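PDB 5VG0: chitinase from Jonesia denitrificans, which probably breaks down chitin, this piece being its copper-dependent lytic polysaccharide monooxygenase domain, where a histidine brace holds copper beside a bound peroxide. Local coordinates for residues A35-T40 with N130-N135. Residues are numbered along the deposited sequence; the frame is centred on the assembly and turned at random.
Sequences APKGAT and NNAFYN
Tyr-134 reaches from strand 131-141 into the turn that follows strand 34-36, and its hydroxyl works both ways there: it donates to Pro-36 O at 2.7 Å and accepts from Ala-39 N at 3.1 Å. With CG anti to its carbonyl carbon (chi1 -68°), the ring stretches between two alanines small enough to lie close, Ala-35 CB at 3.9 Å from CE1 and Ala-39 CB at 3.7 Å from CE2, while Ala-35 O and Ala-39 O meet its edge in plane. Gly-38 takes the positive phi (108°) of the turn, strained for a residue with a CB. At the end of strand 34-36, Ala-35 and Ala-132 form an antiparallel hydrogen-bonded pair; Pro-36 and Asn-131 are a non-hydrogen-bonded pair, where a proline costs no bond between the strands, and Lys-37 N then donates to Asn-130 O at 2.9 Å. The extended Lys-37 chain lays CG and CE over the backbone carbonyls of Asn-130 and Asn-131, carrying NZ to Val-126 O and Thr-129 O and, through a water, to Asn-130 OD1. Asn-131 sends ND2 weakly to Glu-34 of the peroxide pocket, and Phe-133 touches the peroxide itself. A phenylalanine in place of Tyr-134 would probably leave Pro-36 O and Ala-39 N without their shared partner and the turn freer to shift. One phenol thus satisfies two backbone polar groups, tying the turn to a strand that helps line the peroxide pocket beside the copper.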
ATOM      1  N   ALA A  35     -10.819  -4.183   1.775  1.00  9.90           N
ATOM      2  CA  ALA A  35     -11.444  -4.569   3.033  1.00 10.24           C
ATOM      3  C   ALA A  35     -12.161  -3.355   3.591  1.00  9.81           C
ATOM      4  O   ALA A  35     -11.948  -2.234   3.132  1.00 10.19           O
ATOM      5  CB  ALA A  35     -10.402  -5.096   4.031  1.00 11.66           C
ATOM      6  N   PRO A  36     -12.995  -3.534   4.604  1.00 10.64           N
ATOM      7  CA  PRO A  36     -13.691  -2.374   5.158  1.00 10.74           C
ATOM      8  C   PRO A  36     -12.728  -1.307   5.646  1.00  9.81           C
ATOM      9  O   PRO A  36     -11.619  -1.587   6.106  1.00 10.69           O
ATOM     10  CB  PRO A  36     -14.504  -2.966   6.310  1.00 13.00           C
ATOM     11  CG  PRO A  36     -14.754  -4.369   5.891  1.00 13.80           C
ATOM     12  CD  PRO A  36     -13.490  -4.789   5.193  1.00 13.24           C
ATOM     13  N   LYS A  37     -13.194  -0.063   5.573  1.00  9.52           N
ATOM     14  CA  LYS A  37     -12.464   1.078   6.096  1.00  8.91           C
ATOM     15  C   LYS A  37     -12.133   0.896   7.567  1.00  9.54           C
ATOM     16  O   LYS A  37     -12.875   0.271   8.328  1.00 10.52           O
ATOM     17  CB  LYS A  37     -13.314   2.340   5.918  1.00  9.09           C
ATOM     18  CG  LYS A  37     -13.371   2.799   4.473  1.00  9.06           C
ATOM     19  CD  LYS A  37     -14.472   3.816   4.227  1.00  9.28           C
ATOM     20  CE  LYS A  37     -14.555   4.212   2.766  1.00  9.30           C
ATOM     21  NZ  LYS A  37     -15.677   5.139   2.492  1.00  9.28           N
ATOM     22  N   GLY A  38     -11.022   1.479   7.985  1.00 10.05           N
ATOM     23  CA  GLY A  38     -10.697   1.612   9.390  1.00 11.20           C
ATOM     24  C   GLY A  38      -9.585   0.735   9.900  1.00 12.29           C
ATOM     25  O   GLY A  38      -9.206   0.897  11.060  1.00 14.65           O
ATOM     26  N   ALA A  39      -9.042  -0.166   9.103  1.00 11.79           N
ATOM     27  CA  ALA A  39      -7.999  -1.064   9.575  1.00 12.01           C
ATOM     28  C   ALA A  39      -6.617  -0.449   9.411  1.00 10.73           C
ATOM     29  O   ALA A  39      -6.411   0.467   8.625  1.00 11.56           O
ATOM     30  CB  ALA A  39      -8.071  -2.386   8.817  1.00 13.46           C
ATOM     31  N   THR A  40      -5.651  -0.983  10.155  1.00 12.18           N
ATOM     32  CA  THR A  40      -4.262  -0.543  10.036  1.00 13.54           C
ATOM     33  C   THR A  40      -3.322  -1.711   9.791  1.00 13.37           C
ATOM     34  O   THR A  40      -2.149  -1.638  10.134  1.00 16.65           O
ATOM     35  CB  THR A  40      -3.820   0.288  11.239  1.00 19.04           C
ATOM     36  OG1 THR A  40      -4.083  -0.449  12.431  1.00 21.17           O
ATOM     37  CG2 THR A  40      -4.590   1.612  11.301  1.00 21.46           C
ATOM     38  N   ASN A 130     -17.945   1.277   1.384  1.00 10.23           N
ATOM     39  CA  ASN A 130     -17.338   1.214   2.705  1.00 10.51           C
ATOM     40  C   ASN A 130     -15.967   0.560   2.703  1.00 10.28           C
ATOM     41  O   ASN A 130     -15.482   0.173   3.770  1.00 12.67           O
ATOM     42  CB  ASN A 130     -18.235   0.497   3.716  1.00 11.37           C
ATOM     43  CG  ASN A 130     -17.810   0.770   5.145  1.00 12.43           C
ATOM     44  OD1 ASN A 130     -17.573   1.913   5.529  1.00 13.00           O
ATOM     45  ND2 ASN A 130     -17.704  -0.281   5.942  1.00 14.85           N
ATOM     46  N   ASN A 131     -15.332   0.447   1.552  1.00 10.43           N
ATOM     47  CA  ASN A 131     -14.054  -0.242   1.468  1.00 11.33           C
ATOM     48  C   ASN A 131     -12.881   0.695   1.256  1.00  9.34           C
ATOM     49  O   ASN A 131     -13.003   1.829   0.793  1.00  9.67           O
ATOM     50  CB  ASN A 131     -14.084  -1.294   0.367  1.00 15.98           C
ATOM     51  CG  ASN A 131     -15.040  -2.402   0.682  1.00 21.16           C
ATOM     52  OD1 ASN A 131     -15.272  -2.731   1.850  1.00 22.18           O
ATOM     53  ND2 ASN A 131     -15.650  -2.945  -0.347  1.00 26.11           N
ATOM     54  N   ALA A 132     -11.730   0.160   1.610  1.00  9.16           N
ATOM     55  CA  ALA A 132     -10.438   0.753   1.336  1.00  8.58           C
ATOM     56  C   ALA A 132      -9.527  -0.328   0.775  1.00  8.22           C
ATOM     57  O   ALA A 132      -9.789  -1.526   0.902  1.00  9.86           O
ATOM     58  CB  ALA A 132      -9.826   1.349   2.594  1.00 10.09           C
ATOM     59  N   PHE A 133      -8.438   0.113   0.158  1.00  7.49           N
ATOM     60  CA  PHE A 133      -7.391  -0.762  -0.330  1.00  7.28           C
ATOM     61  C   PHE A 133      -6.138  -0.539   0.500  1.00  7.68           C
ATOM     62  O   PHE A 133      -5.799   0.589   0.844  1.00 10.10           O
ATOM     63  CB  PHE A 133      -7.117  -0.530  -1.825  1.00  8.17           C
ATOM     64  CG  PHE A 133      -8.254  -0.966  -2.677  1.00  8.88           C
ATOM     65  CD1 PHE A 133      -9.378  -0.179  -2.824  1.00 10.36           C
ATOM     66  CD2 PHE A 133      -8.234  -2.209  -3.286  1.00 10.49           C
ATOM     67  CE1 PHE A 133     -10.459  -0.626  -3.555  1.00 12.32           C
ATOM     68  CE2 PHE A 133      -9.310  -2.644  -4.015  1.00 12.03           C
ATOM     69  CZ  PHE A 133     -10.431  -1.857  -4.135  1.00 12.60           C
ATOM     70  N   TYR A 134      -5.445  -1.627   0.816  1.00  7.05           N
ATOM     71  CA  TYR A 134      -4.392  -1.643   1.824  1.00  7.03           C
ATOM     72  C   TYR A 134      -3.084  -2.104   1.195  1.00  6.79           C
ATOM     73  O   TYR A 134      -3.011  -3.201   0.647  1.00  8.22           O
ATOM     74  CB  TYR A 134      -4.796  -2.571   2.963  1.00  7.90           C
ATOM     75  CG  TYR A 134      -5.970  -2.050   3.764  1.00  7.80           C
ATOM     76  CD1 TYR A 134      -7.287  -2.259   3.352  1.00  8.48           C
ATOM     77  CD2 TYR A 134      -5.762  -1.310   4.921  1.00  8.65           C
ATOM     78  CE1 TYR A 134      -8.355  -1.747   4.090  1.00  8.36           C
ATOM     79  CE2 TYR A 134      -6.820  -0.816   5.656  1.00  9.15           C
ATOM     80  CZ  TYR A 134      -8.110  -1.028   5.238  1.00  8.70           C
ATOM     81  OH  TYR A 134      -9.123  -0.506   6.010  1.00 10.05           O
ATOM     82  N   ASN A 135      -2.042  -1.283   1.325  1.00  6.97           N
ATOM     83  CA  ASN A 135      -0.734  -1.570   0.745  1.00  7.15           C
ATOM     84  C   ASN A 135       0.368  -1.260   1.747  1.00  7.46           C
ATOM     85  O   ASN A 135       0.554  -0.093   2.108  1.00  9.08           O
ATOM     86  CB  ASN A 135      -0.457  -0.719  -0.501  1.00  9.16           C
ATOM     87  CG  ASN A 135      -1.178  -1.215  -1.765  1.00 10.78           C
ATOM     88  OD1 ASN A 135      -0.536  -1.697  -2.677  1.00 12.18           O
ATOM     89  ND2 ASN A 135      -2.487  -1.115  -1.797  1.00 13.26           N
TER
HETATM   90  O   HOH W   1     -18.298   4.063   3.951  1.00 13.26           O